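Local coordinates for protein lyase/mutase (Burkholderia cenocepacia, PDB 4LSB) that is named a lyase/mutase, belongs to a TIM-barrel enzyme family and binds a magnesium ion, at residues E143-A148 / A188-L193; Y136-S141 / L182-D187; L46-F51 / R280-P285; G41-L46 / A82-A87; E20-L25 / G30-P35. All blocks are in the same frame, centred on the assembly; numbering follows the deposited sequence.

Contact 1: E143-A148 / A188-L193; sequences ERIAAA and AGADVL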
# COMPACT_ATOMS: atom_id res chain seq x y z
N GLU B 143 -11.42 -12.68 -32.18
CA GLU B 143 -10.65 -13.94 -32.13
C GLU B 143 -9.92 -14.09 -30.80
O GLU B 143 -9.84 -15.21 -30.20
CB GLU B 143 -9.59 -13.98 -33.23
CG GLU B 143 -9.81 -15.02 -34.28
CD GLU B 143 -8.57 -15.19 -35.17
OE1 GLU B 143 -8.22 -16.35 -35.48
OE2 GLU B 143 -7.95 -14.15 -35.53
N ARG B 144 -9.37 -12.97 -30.34
CA ARG B 144 -8.75 -12.90 -29.01
C ARG B 144 -9.71 -13.31 -27.89
O ARG B 144 -9.38 -14.15 -27.06
CB ARG B 144 -8.18 -11.50 -28.73
CG ARG B 144 -6.88 -11.19 -29.47
CD ARG B 144 -6.66 -9.69 -29.54
NE ARG B 144 -6.78 -9.07 -28.22
CZ ARG B 144 -5.81 -9.03 -27.31
NH1 ARG B 144 -4.60 -9.59 -27.56
NH2 ARG B 144 -6.02 -8.42 -26.18
N ILE B 145 -10.88 -12.69 -27.83
CA ILE B 145 -11.87 -13.05 -26.78
C ILE B 145 -12.33 -14.51 -26.94
O ILE B 145 -12.50 -15.23 -25.96
CB ILE B 145 -13.08 -12.10 -26.80
CG1 ILE B 145 -12.65 -10.70 -26.37
CG2 ILE B 145 -14.22 -12.61 -25.90
CD1 ILE B 145 -12.04 -10.59 -24.99
N ALA B 146 -12.47 -14.97 -28.17
CA ALA B 146 -12.85 -16.35 -28.40
C ALA B 146 -11.84 -17.37 -27.79
O ALA B 146 -12.21 -18.41 -27.23
CB ALA B 146 -13.00 -16.60 -29.88
N ALA B 147 -10.58 -17.04 -27.87
CA ALA B 147 -9.51 -17.86 -27.31
C ALA B 147 -9.56 -17.79 -25.79
O ALA B 147 -9.29 -18.79 -25.11
CB ALA B 147 -8.14 -17.38 -27.83
N ALA B 148 -9.88 -16.61 -25.25
CA ALA B 148 -9.99 -16.46 -23.80
C ALA B 148 -11.17 -17.29 -23.28
O ALA B 148 -11.07 -17.93 -22.26
CB ALA B 148 -10.14 -15.00 -23.37
N ALA B 188 -19.10 -14.00 -28.81
CA ALA B 188 -17.99 -14.91 -28.71
C ALA B 188 -17.91 -15.72 -27.40
O ALA B 188 -17.10 -16.64 -27.34
CB ALA B 188 -16.70 -14.17 -28.97
N GLY B 189 -18.70 -15.37 -26.37
CA GLY B 189 -18.82 -16.15 -25.12
C GLY B 189 -18.43 -15.38 -23.85
O GLY B 189 -18.37 -15.93 -22.75
N ALA B 190 -18.06 -14.11 -23.99
CA ALA B 190 -17.73 -13.30 -22.78
C ALA B 190 -18.90 -13.26 -21.78
O ALA B 190 -20.07 -13.20 -22.15
CB ALA B 190 -17.29 -11.90 -23.18
N ASP B 191 -18.61 -13.34 -20.48
CA ASP B 191 -19.69 -13.41 -19.49
C ASP B 191 -20.13 -12.05 -19.01
O ASP B 191 -21.27 -11.86 -18.63
CB ASP B 191 -19.18 -14.20 -18.29
CG ASP B 191 -18.73 -15.58 -18.68
OD1 ASP B 191 -19.61 -16.41 -19.01
OD2 ASP B 191 -17.51 -15.85 -18.67
N VAL B 192 -19.20 -11.09 -19.02
CA VAL B 192 -19.46 -9.75 -18.50
C VAL B 192 -18.82 -8.80 -19.47
O VAL B 192 -17.78 -9.11 -20.06
CB VAL B 192 -18.85 -9.53 -17.11
CG1 VAL B 192 -19.17 -8.12 -16.61
CG2 VAL B 192 -19.33 -10.58 -16.13
N LEU B 193 -19.51 -7.70 -19.76
CA LEU B 193 -19.02 -6.75 -20.77
C LEU B 193 -18.72 -5.40 -20.09
O LEU B 193 -19.42 -4.96 -19.22
CB LEU B 193 -20.04 -6.52 -21.90
CG LEU B 193 -20.31 -7.69 -22.85
CD1 LEU B 193 -19.02 -8.24 -23.47
CD2 LEU B 193 -21.09 -8.75 -22.10
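Ile-145 and Ala-146 of helix 138-153 meet Ala-188 and Ala-190 in the turn that leads from helix 175-187 into strand 192-194, a helix-to-strand return of the TIM barrel. The touching group is the CG2 methyl of Ile-145. It faces two alanine methyls at once, lying 4.2 Å from Ala-188 CB and, on its way toward the strand, 4.2 Å from Ala-190 CB. The torsion about CA-CB (chi1 -67°) sets CG1 beside the backbone N and swings CG2 round to the turn. Ala-146 adds its backbone, with its N 4.4 Å from Ala-188 CB, so the CB of Ala-188 rests on the helix surface itself. Small side chains allow this closeness: the CA atoms of Ala-146 and Ala-188 are 5.3 Å apart. No hydrogen bond crosses; the side chains that meet are all apolar.

Between the two alanines the chain turns sharply. Gly-189 ends helix 175-187 in a Schellman motif; its phi is positive (120°), a conformation that suits glycine. Ile-145 and Ala-190 also both touch Ala-163 of strand 160-164, placing the cluster between the outer helices and the barrel wall. Beyond it, Asp-191 fixes the approach to the strand: its OD2 accepts from Leu-161 N and forms a salt bridge with Arg-153 NH2.

Contact 2: Y136-S141 / L182-D187; sequences YARDAS and LVAYRD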
# COMPACT_ATOMS: atom_id res chain seq x y z
N TYR B 136 -7.32 -2.95 -31.10
CA TYR B 136 -7.26 -4.05 -32.06
C TYR B 136 -8.42 -3.97 -33.05
O TYR B 136 -9.53 -3.61 -32.69
CB TYR B 136 -7.30 -5.45 -31.39
CG TYR B 136 -6.10 -5.79 -30.55
CD1 TYR B 136 -4.89 -6.23 -31.11
CD2 TYR B 136 -6.16 -5.68 -29.18
CE1 TYR B 136 -3.79 -6.51 -30.32
CE2 TYR B 136 -5.09 -5.96 -28.38
CZ TYR B 136 -3.90 -6.38 -28.94
OH TYR B 136 -2.86 -6.61 -28.08
N ALA B 137 -8.18 -4.38 -34.30
CA ALA B 137 -9.28 -4.53 -35.26
C ALA B 137 -10.35 -5.51 -34.75
O ALA B 137 -10.05 -6.49 -34.05
CB ALA B 137 -8.73 -4.97 -36.62
N ARG B 138 -11.60 -5.26 -35.12
CA ARG B 138 -12.75 -6.07 -34.69
C ARG B 138 -12.54 -7.58 -34.81
O ARG B 138 -12.87 -8.34 -33.90
CB ARG B 138 -14.01 -5.68 -35.49
CG ARG B 138 -15.33 -6.40 -35.16
CD ARG B 138 -16.17 -5.68 -34.08
NE ARG B 138 -17.02 -4.56 -34.57
CZ ARG B 138 -18.27 -4.71 -35.05
NH1 ARG B 138 -18.82 -5.92 -35.14
NH2 ARG B 138 -18.97 -3.66 -35.45
N ASP B 139 -12.04 -8.00 -35.95
CA ASP B 139 -11.81 -9.43 -36.17
C ASP B 139 -10.84 -9.99 -35.20
O ASP B 139 -11.07 -11.03 -34.58
CB ASP B 139 -11.16 -9.65 -37.54
CG ASP B 139 -12.17 -9.76 -38.62
OD1 ASP B 139 -13.38 -9.86 -38.30
OD2 ASP B 139 -11.73 -9.77 -39.80
N ALA B 140 -9.69 -9.34 -35.15
CA ALA B 140 -8.64 -9.77 -34.28
C ALA B 140 -9.09 -9.72 -32.83
O ALA B 140 -8.74 -10.61 -32.05
CB ALA B 140 -7.40 -8.93 -34.48
N SER B 141 -9.82 -8.67 -32.45
CA SER B 141 -10.34 -8.55 -31.08
C SER B 141 -11.24 -9.71 -30.66
O SER B 141 -11.09 -10.25 -29.58
CB SER B 141 -11.14 -7.27 -30.91
OG SER B 141 -10.28 -6.15 -30.92
N LEU B 182 -18.83 -4.84 -27.91
CA LEU B 182 -19.25 -5.54 -26.70
C LEU B 182 -20.21 -6.63 -27.05
O LEU B 182 -20.16 -7.70 -26.49
CB LEU B 182 -19.90 -4.65 -25.65
CG LEU B 182 -18.99 -3.61 -25.01
CD1 LEU B 182 -19.79 -2.81 -23.99
CD2 LEU B 182 -17.81 -4.25 -24.32
N VAL B 183 -21.12 -6.34 -27.98
CA VAL B 183 -22.05 -7.36 -28.45
C VAL B 183 -21.29 -8.53 -29.15
O VAL B 183 -21.62 -9.70 -29.00
CB VAL B 183 -23.05 -6.72 -29.44
CG1 VAL B 183 -23.81 -7.80 -30.20
CG2 VAL B 183 -24.00 -5.81 -28.69
N ALA B 184 -20.25 -8.19 -29.87
CA ALA B 184 -19.48 -9.22 -30.58
C ALA B 184 -18.68 -10.09 -29.58
O ALA B 184 -18.55 -11.31 -29.78
CB ALA B 184 -18.55 -8.59 -31.57
N TYR B 185 -18.17 -9.46 -28.55
CA TYR B 185 -17.49 -10.15 -27.47
C TYR B 185 -18.47 -11.06 -26.69
O TYR B 185 -18.12 -12.18 -26.36
CB TYR B 185 -16.79 -9.14 -26.53
CG TYR B 185 -15.81 -8.16 -27.18
CD1 TYR B 185 -15.28 -8.38 -28.47
CD2 TYR B 185 -15.40 -7.01 -26.51
CE1 TYR B 185 -14.38 -7.48 -29.06
CE2 TYR B 185 -14.49 -6.14 -27.08
CZ TYR B 185 -13.98 -6.38 -28.37
OH TYR B 185 -13.12 -5.49 -28.97
N ARG B 186 -19.68 -10.58 -26.43
CA ARG B 186 -20.73 -11.38 -25.80
C ARG B 186 -21.02 -12.59 -26.69
O ARG B 186 -21.12 -13.72 -26.22
CB ARG B 186 -22.00 -10.53 -25.61
CG ARG B 186 -23.13 -11.25 -24.92
CD ARG B 186 -24.45 -10.66 -25.33
NE ARG B 186 -24.83 -11.02 -26.71
CZ ARG B 186 -25.62 -10.28 -27.48
NH1 ARG B 186 -26.09 -9.13 -27.04
NH2 ARG B 186 -25.95 -10.69 -28.71
N ASP B 187 -21.14 -12.35 -28.00
CA ASP B 187 -21.47 -13.46 -28.89
C ASP B 187 -20.33 -14.46 -29.00
O ASP B 187 -20.57 -15.64 -29.19
CB ASP B 187 -21.86 -12.96 -30.27
CG ASP B 187 -23.19 -12.27 -30.27
OD1 ASP B 187 -23.91 -12.36 -29.25
OD2 ASP B 187 -23.48 -11.60 -31.28
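Ser-141 and Tyr-185 face each other with CA atoms 8.2 Å apart, where the start of helix 138-153 lies beside the last turns of helix 175-187, two neighbouring outer helices of the TIM barrel. The tyrosine spans the gap. With CG beside the backbone N (chi1 -55°), its phenol end is carried to Ser-141, whose CB lies 3.3 Å from Tyr-185 OH and 3.7 Å from Tyr-185 CE1, approaching the ring obliquely. No hydrogen bond joins the two hydroxyls. Tyr-185 OH is instead held by Asp-126 OD2 and Arg-181 NH1, and this pair of polar partners fixes the buried phenol next to the serine. Arg-181 NH1 makes a further, weak bond to Ser-141 OG, so one guanidinium serves both hydroxyls.

On the solvent side, the exposed Arg-138 reaches across toward Ala-184. Its CG stands anti to the backbone N (chi1 -179°), and the chain then folds so that NH1 comes within 4.5 Å of Ala-184 CB, a loose touch at an oblique slant. A crystal neighbour also touches this arginine and may influence its pose.

On helix 175-187 itself, neighbours Arg-186 and Asp-187 form a salt bridge: Arg-186 NH2 meets the syn lone pair of Asp-187 OD1 at 2.7 Å, the oxygen standing 23° out of the guanidinium plane. Ala-137 occupies the N-cap of the facing helix, and its carbonyl O receives Ser-141 N at 2.7 Å.

Contact 3: L46-F51 / R280-P285; sequences LAMAGF and RWFAAP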
# COMPACT_ATOMS: atom_id res chain seq x y z
N LEU B 46 -11.24 -4.92 2.86
CA LEU B 46 -12.48 -5.01 2.08
C LEU B 46 -13.33 -6.25 2.41
O LEU B 46 -14.56 -6.18 2.40
CB LEU B 46 -12.19 -4.92 0.57
CG LEU B 46 -11.54 -3.59 0.10
CD1 LEU B 46 -10.99 -3.75 -1.29
CD2 LEU B 46 -12.50 -2.37 0.17
N ALA B 47 -12.71 -7.38 2.70
CA ALA B 47 -13.50 -8.54 3.11
C ALA B 47 -14.18 -8.27 4.46
O ALA B 47 -15.35 -8.56 4.66
CB ALA B 47 -12.64 -9.77 3.22
N MET B 48 -13.41 -7.72 5.37
CA MET B 48 -13.93 -7.39 6.68
C MET B 48 -15.06 -6.37 6.57
O MET B 48 -15.98 -6.42 7.38
CB MET B 48 -12.83 -6.85 7.59
CG MET B 48 -11.79 -7.87 8.00
SD MET B 48 -10.42 -6.99 8.79
CE MET B 48 -9.36 -8.41 9.13
N ALA B 49 -15.00 -5.47 5.59
CA ALA B 49 -16.07 -4.50 5.31
C ALA B 49 -17.39 -5.14 4.78
O ALA B 49 -18.43 -4.47 4.70
CB ALA B 49 -15.62 -3.45 4.32
N GLY B 50 -17.33 -6.37 4.34
CA GLY B 50 -18.52 -7.03 3.83
C GLY B 50 -18.62 -7.17 2.33
O GLY B 50 -19.61 -7.67 1.84
N PHE B 51 -17.57 -6.80 1.58
CA PHE B 51 -17.63 -6.98 0.11
C PHE B 51 -17.58 -8.47 -0.20
O PHE B 51 -17.12 -9.29 0.65
CB PHE B 51 -16.56 -6.18 -0.60
CG PHE B 51 -16.82 -4.72 -0.57
CD1 PHE B 51 -17.75 -4.15 -1.41
CD2 PHE B 51 -16.14 -3.91 0.34
CE1 PHE B 51 -17.99 -2.77 -1.38
CE2 PHE B 51 -16.42 -2.54 0.40
CZ PHE B 51 -17.34 -1.98 -0.47
N ARG B 280 -5.58 -5.30 16.09
CA ARG B 280 -6.58 -6.27 16.54
C ARG B 280 -7.19 -6.98 15.34
O ARG B 280 -7.22 -8.21 15.28
CB ARG B 280 -7.69 -5.59 17.39
CG ARG B 280 -8.80 -6.57 17.86
CD ARG B 280 -9.87 -5.91 18.74
NE ARG B 280 -10.67 -4.91 18.03
CZ ARG B 280 -10.56 -3.57 18.13
NH1 ARG B 280 -9.69 -2.97 18.96
NH2 ARG B 280 -11.37 -2.80 17.39
N TRP B 281 -7.69 -6.21 14.38
CA TRP B 281 -8.28 -6.82 13.18
C TRP B 281 -7.31 -7.79 12.45
O TRP B 281 -7.68 -8.90 12.13
CB TRP B 281 -8.74 -5.80 12.18
CG TRP B 281 -9.62 -4.76 12.66
CD1 TRP B 281 -10.56 -4.85 13.64
CD2 TRP B 281 -9.70 -3.45 12.15
NE1 TRP B 281 -11.20 -3.64 13.79
CE2 TRP B 281 -10.68 -2.76 12.88
CE3 TRP B 281 -9.00 -2.76 11.15
CZ2 TRP B 281 -11.00 -1.45 12.64
CZ3 TRP B 281 -9.32 -1.44 10.93
CH2 TRP B 281 -10.30 -0.80 11.66
N PHE B 282 -6.06 -7.37 12.21
CA PHE B 282 -5.14 -8.23 11.46
C PHE B 282 -4.59 -9.39 12.26
O PHE B 282 -4.08 -10.33 11.66
CB PHE B 282 -4.00 -7.40 10.84
CG PHE B 282 -4.42 -6.55 9.64
CD1 PHE B 282 -5.72 -6.60 9.12
CD2 PHE B 282 -3.52 -5.75 9.00
CE1 PHE B 282 -6.09 -5.84 8.01
CE2 PHE B 282 -3.89 -4.99 7.88
CZ PHE B 282 -5.16 -5.03 7.40
N ALA B 283 -4.69 -9.34 13.60
CA ALA B 283 -4.41 -10.49 14.44
C ALA B 283 -5.41 -11.65 14.26
O ALA B 283 -5.07 -12.81 14.48
CB ALA B 283 -4.38 -10.06 15.93
N ALA B 284 -6.61 -11.37 13.79
CA ALA B 284 -7.59 -12.43 13.57
C ALA B 284 -7.14 -13.38 12.45
O ALA B 284 -6.46 -12.98 11.53
CB ALA B 284 -8.94 -11.84 13.26
N PRO B 285 -7.52 -14.65 12.53
CA PRO B 285 -7.08 -15.61 11.53
C PRO B 285 -7.95 -15.62 10.28
O PRO B 285 -7.69 -16.43 9.41
CB PRO B 285 -7.17 -16.94 12.28
CG PRO B 285 -8.35 -16.75 13.17
CD PRO B 285 -8.34 -15.29 13.58
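Met-48 makes a Met-aromatic contact with Trp-281 while the same side chain sets its terminal methyl against a backbone carbonyl. Its SD lies 5.2 Å from the centroid of the five-membered ring of Trp-281, 44° off the ring normal, so the sulfur is neither squarely above the indole nor level with it. The two side chains cross obliquely, and the nearer approach of the sulfur is to Trp-281 CB at 4.0 Å. Beyond it, Met-48 CE comes to 3.5 Å from Trp-281 O, a carbonyl whose hydrogen bond comes from Ala-284 N; the methyl only packs against it. That methyl further touches Phe-282, sitting at the ring edge near its plane, 4.1 Å from CD1. Extended torsions make this reach possible: chi2 and chi3 are both close to anti (chi3 -179°), laying SD and then CE along two consecutive aromatic residues.

After Met-48 the chain leaves the helix through Gly-50, whose phi of 104° belongs to a Schellman motif in which Phe-51 N returns to Leu-46 O at 3.2 Å; the same carbonyl oxygen lies in plane at the edge of the Phe-51 ring.

The contact joins the end of helix 40-48, on the barrel's outside, to the C-terminal helix 275-283, whose Trp-281 and Phe-282 also pack on Leu-45. The second subunit adjoins both: its Phe-253 and Leu-254, in helix 244-263, pack on Leu-46 and Trp-281, consistent with the helix-swapped dimers of this superfamily.

Contact 4: G41-L46 / A82-A87; sequences GTARLL and ADLVAA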
# COMPACT_ATOMS: atom_id res chain seq x y z
N GLY B 41 -3.26 -6.05 2.66
CA GLY B 41 -3.91 -5.29 3.71
C GLY B 41 -5.28 -4.80 3.30
O GLY B 41 -6.28 -5.01 3.98
N THR B 42 -5.30 -4.20 2.14
CA THR B 42 -6.51 -3.65 1.61
C THR B 42 -7.49 -4.75 1.24
O THR B 42 -8.67 -4.57 1.42
CB THR B 42 -6.24 -2.65 0.45
OG1 THR B 42 -5.38 -3.23 -0.54
CG2 THR B 42 -5.64 -1.39 0.96
N ALA B 43 -7.00 -5.88 0.76
CA ALA B 43 -7.83 -6.99 0.45
C ALA B 43 -8.52 -7.49 1.69
O ALA B 43 -9.74 -7.68 1.68
CB ALA B 43 -7.05 -8.08 -0.22
N ARG B 44 -7.75 -7.69 2.77
CA ARG B 44 -8.30 -8.04 4.06
C ARG B 44 -9.40 -7.09 4.56
O ARG B 44 -10.50 -7.57 4.96
CB ARG B 44 -7.19 -8.14 5.13
CG ARG B 44 -6.31 -9.36 4.96
CD ARG B 44 -5.58 -9.74 6.23
NE ARG B 44 -6.49 -10.36 7.19
CZ ARG B 44 -6.17 -10.70 8.43
NH1 ARG B 44 -4.94 -10.58 8.87
NH2 ARG B 44 -7.09 -11.26 9.21
N LEU B 45 -9.12 -5.78 4.46
CA LEU B 45 -10.04 -4.78 4.98
C LEU B 45 -11.32 -4.76 4.18
O LEU B 45 -12.40 -4.62 4.73
CB LEU B 45 -9.41 -3.41 4.95
CG LEU B 45 -8.24 -3.28 5.96
CD1 LEU B 45 -7.49 -2.00 5.69
CD2 LEU B 45 -8.74 -3.34 7.42
N LEU B 46 -11.24 -4.92 2.86
CA LEU B 46 -12.48 -5.01 2.08
C LEU B 46 -13.33 -6.25 2.41
O LEU B 46 -14.56 -6.18 2.40
CB LEU B 46 -12.19 -4.92 0.57
CG LEU B 46 -11.54 -3.59 0.10
CD1 LEU B 46 -10.99 -3.75 -1.29
CD2 LEU B 46 -12.50 -2.37 0.17
N ALA B 82 -2.24 -14.14 -6.83
CA ALA B 82 -2.14 -15.13 -5.76
C ALA B 82 -2.11 -14.49 -4.34
O ALA B 82 -2.65 -15.07 -3.36
CB ALA B 82 -0.92 -16.04 -5.96
N ASP B 83 -1.43 -13.36 -4.24
CA ASP B 83 -1.33 -12.67 -2.95
C ASP B 83 -2.72 -12.22 -2.51
O ASP B 83 -3.03 -12.31 -1.36
CB ASP B 83 -0.46 -11.39 -3.02
CG ASP B 83 1.02 -11.68 -3.00
OD1 ASP B 83 1.44 -12.81 -2.67
OD2 ASP B 83 1.77 -10.73 -3.35
N LEU B 84 -3.49 -11.63 -3.43
CA LEU B 84 -4.79 -11.11 -3.04
C LEU B 84 -5.87 -12.22 -2.79
O LEU B 84 -6.77 -12.06 -2.00
CB LEU B 84 -5.22 -10.01 -3.99
CG LEU B 84 -4.72 -8.59 -3.62
CD1 LEU B 84 -3.23 -8.47 -3.33
CD2 LEU B 84 -5.16 -7.64 -4.71
N VAL B 85 -5.77 -13.32 -3.52
CA VAL B 85 -6.58 -14.51 -3.29
C VAL B 85 -6.34 -15.02 -1.87
O VAL B 85 -7.30 -15.26 -1.15
CB VAL B 85 -6.25 -15.61 -4.30
CG1 VAL B 85 -6.86 -16.95 -3.90
CG2 VAL B 85 -6.75 -15.20 -5.69
N ALA B 86 -5.06 -15.16 -1.49
CA ALA B 86 -4.73 -15.71 -0.17
C ALA B 86 -5.21 -14.77 0.92
O ALA B 86 -5.73 -15.22 1.94
CB ALA B 86 -3.23 -15.96 -0.04
N ALA B 87 -4.94 -13.50 0.75
CA ALA B 87 -5.25 -12.51 1.80
C ALA B 87 -6.74 -12.22 2.00
O ALA B 87 -7.24 -12.08 3.16
CB ALA B 87 -4.56 -11.20 1.46
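Ala-43 points its CB toward the neighbouring helix and meets two residues one turn apart, Leu-84 CG at 4.2 Å and Ala-87 CB at 4.3 Å. The leucine presents its branch point to the methyl, while Ala-87 directs its own CB back at helix 40-48. With so little bulk between them, the segment axes approach to 8.7 Å and cross at -36°, their N-to-C directions running broadly the same way.

Arg-44 lies alongside rather than between the helices. Its CG, beside the backbone N (chi1 -72°), passes 3.4 Å from Ala-87 O and 4.3 Å from Ala-87 CB, so the aliphatic stem flanks the last turn of the segment. A bend at chi3 (75°) then turns the guanidinium toward the C-terminal part of the chain. There NE bonds to Asn-287 OD1, NH1 to Phe-282 O and to Gly-66 O of the second subunit, and NH2 to Ala-284 O. Every nitrogen of the group is thus engaged, which should fix its rotation. Asn-287 links the two sides a second time, since its ND2 bonds to Ala-87 O, the carbonyl beside the arginine stem.

Helices 40-48 and 74-88 are outer helices of the TIM barrel. Beneath them Ala-43 touches Leu-54 of strand 54-55, and Phe-253 of the second subunit packs on Thr-42 and Leu-45 of helix 40-48.

Contact 5: E20-L25 / G30-P35; sequences EAFRAL and GAFIIP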
# COMPACT_ATOMS: atom_id res chain seq x y z
N GLU B 20 -18.30 -20.33 -8.15
CA GLU B 20 -19.75 -20.37 -8.19
C GLU B 20 -20.37 -19.20 -7.48
O GLU B 20 -21.38 -18.64 -7.97
CB GLU B 20 -20.30 -21.66 -7.56
CG GLU B 20 -21.83 -21.72 -7.62
CD GLU B 20 -22.44 -21.57 -9.03
OE1 GLU B 20 -21.88 -22.08 -10.03
OE2 GLU B 20 -23.52 -20.91 -9.13
N ALA B 21 -19.85 -18.85 -6.32
CA ALA B 21 -20.35 -17.67 -5.62
C ALA B 21 -20.22 -16.41 -6.51
O ALA B 21 -21.13 -15.55 -6.59
CB ALA B 21 -19.62 -17.51 -4.30
N PHE B 22 -19.10 -16.30 -7.21
CA PHE B 22 -18.84 -15.13 -8.05
C PHE B 22 -19.81 -15.08 -9.22
O PHE B 22 -20.37 -14.02 -9.50
CB PHE B 22 -17.42 -15.14 -8.56
CG PHE B 22 -17.03 -13.85 -9.23
CD1 PHE B 22 -17.16 -12.64 -8.56
CD2 PHE B 22 -16.53 -13.85 -10.49
CE1 PHE B 22 -16.76 -11.44 -9.18
CE2 PHE B 22 -16.13 -12.66 -11.11
CZ PHE B 22 -16.26 -11.46 -10.44
N ARG B 23 -20.01 -16.21 -9.90
CA ARG B 23 -20.94 -16.24 -11.03
C ARG B 23 -22.36 -15.85 -10.55
O ARG B 23 -23.03 -15.07 -11.23
CB ARG B 23 -20.95 -17.64 -11.70
CG ARG B 23 -21.84 -17.75 -12.96
CD ARG B 23 -22.37 -19.19 -13.20
NE ARG B 23 -23.26 -19.59 -12.10
CZ ARG B 23 -24.57 -19.27 -11.98
NH1 ARG B 23 -25.21 -18.56 -12.92
NH2 ARG B 23 -25.24 -19.66 -10.91
N ALA B 24 -22.77 -16.37 -9.39
CA ALA B 24 -24.07 -16.11 -8.78
C ALA B 24 -24.31 -14.63 -8.44
O ALA B 24 -25.46 -14.17 -8.50
CB ALA B 24 -24.27 -16.96 -7.54
N LEU B 25 -23.26 -13.90 -8.05
CA LEU B 25 -23.37 -12.44 -7.82
C LEU B 25 -23.91 -11.78 -9.02
O LEU B 25 -24.64 -10.80 -8.88
CB LEU B 25 -22.03 -11.76 -7.46
CG LEU B 25 -21.43 -12.20 -6.16
CD1 LEU B 25 -20.03 -11.71 -5.90
CD2 LEU B 25 -22.39 -11.80 -5.04
N GLY B 30 -30.29 -6.72 -8.93
CA GLY B 30 -29.60 -5.53 -8.50
C GLY B 30 -28.19 -5.48 -9.04
O GLY B 30 -27.80 -6.32 -9.86
N ALA B 31 -27.44 -4.44 -8.66
CA ALA B 31 -26.00 -4.35 -9.01
C ALA B 31 -25.17 -4.55 -7.75
O ALA B 31 -25.61 -4.26 -6.66
CB ALA B 31 -25.68 -2.98 -9.62
N PHE B 32 -23.94 -5.03 -7.92
CA PHE B 32 -23.02 -5.15 -6.77
C PHE B 32 -21.73 -4.43 -7.05
O PHE B 32 -21.35 -4.27 -8.18
CB PHE B 32 -22.76 -6.62 -6.37
CG PHE B 32 -21.88 -7.39 -7.32
CD1 PHE B 32 -22.40 -7.98 -8.45
CD2 PHE B 32 -20.53 -7.60 -7.02
CE1 PHE B 32 -21.59 -8.69 -9.31
CE2 PHE B 32 -19.72 -8.31 -7.87
CZ PHE B 32 -20.24 -8.84 -9.04
N ILE B 33 -21.03 -4.06 -6.00
CA ILE B 33 -19.77 -3.35 -6.15
C ILE B 33 -18.67 -4.40 -5.99
O ILE B 33 -18.72 -5.22 -5.08
CB ILE B 33 -19.60 -2.23 -5.10
CG1 ILE B 33 -20.67 -1.16 -5.31
CG2 ILE B 33 -18.23 -1.64 -5.18
CD1 ILE B 33 -20.73 -0.08 -4.23
N ILE B 34 -17.70 -4.34 -6.89
CA ILE B 34 -16.50 -5.13 -6.81
C ILE B 34 -15.34 -4.16 -6.61
O ILE B 34 -14.90 -3.44 -7.53
CB ILE B 34 -16.32 -6.08 -8.00
CG1 ILE B 34 -15.11 -6.99 -7.77
CG2 ILE B 34 -16.17 -5.33 -9.31
CD1 ILE B 34 -15.06 -8.19 -8.70
N PRO B 35 -14.88 -4.03 -5.34
CA PRO B 35 -13.85 -3.04 -5.09
C PRO B 35 -12.47 -3.55 -5.41
O PRO B 35 -12.28 -4.78 -5.59
CB PRO B 35 -14.01 -2.78 -3.59
CG PRO B 35 -14.36 -4.11 -3.07
CD PRO B 35 -15.28 -4.71 -4.10
O HOH W 1 -25.92 -8.17 -7.86
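Leu-25 drives its CB onto one face of the Phe-32 ring, 3.8 Å from the centroid and only 20° off the normal, a CH-pi contact displaced a little toward the rim. The side chains cross at about a right angle, so the leucine stretches over the ring and its CD1 reaches 3.9 Å from Phe-32 CE2. The carbonyl of the same residue lies on that same side, beyond the rim, with Leu-25 O 3.6 Å from Phe-32 CD1. The CB of Phe-32 points toward the helix, and chi1 of 73°, with CG between the backbone N and the carbonyl carbon, sets the ring under Leu-25.

A second bump comes from Phe-22. Its ring, swung out with CG anti to the backbone N (chi1 -170°), brings CE1 to the edge of Phe-32, 4.3 Å from CZ. That CE1 also meets Ile-34 CD1 at 3.7 Å, the methyl butting on the ring edge near its plane. Phe-32 and Ile-34, alternate residues of one strand, thus form a shallow hollow that takes the phenyl tip. Strand 32-34 is the first of the TIM barrel and pairs with the last, 238-240; helix 14-25 lies across the barrel end, its Phe-22 also touching Ala-53, Pro-91 and Arg-238. His-26 sets its ring edge-to-face with both Phe-22 and Phe-32. At the margin a water donates to Leu-25 O at 3.1 Å and, weakly, to Gly-30 O at 3.3 Å, bridging helix end and strand approach.

Overall arrangement
From the N terminus, contact 5 closes first, a short return of the chain that sets helix 14-25 against strand 32-34. The following helix, 40-48, serves contacts 4 and 3, which share Leu-46 and cross: contact 4 closes at 82-87, whereas contact 3 stays open until 280-285, bringing the C-terminal helix back to the start of the barrel beside the second subunit. Within that long span lie contacts 1 and 2, which cross each other and tie helix 138-153 to helix 175-187 and the turn before strand 192-194. This pair lies across the chain's centre from contacts 3 and 4, with contact 5 touching the latter two through Pro-35.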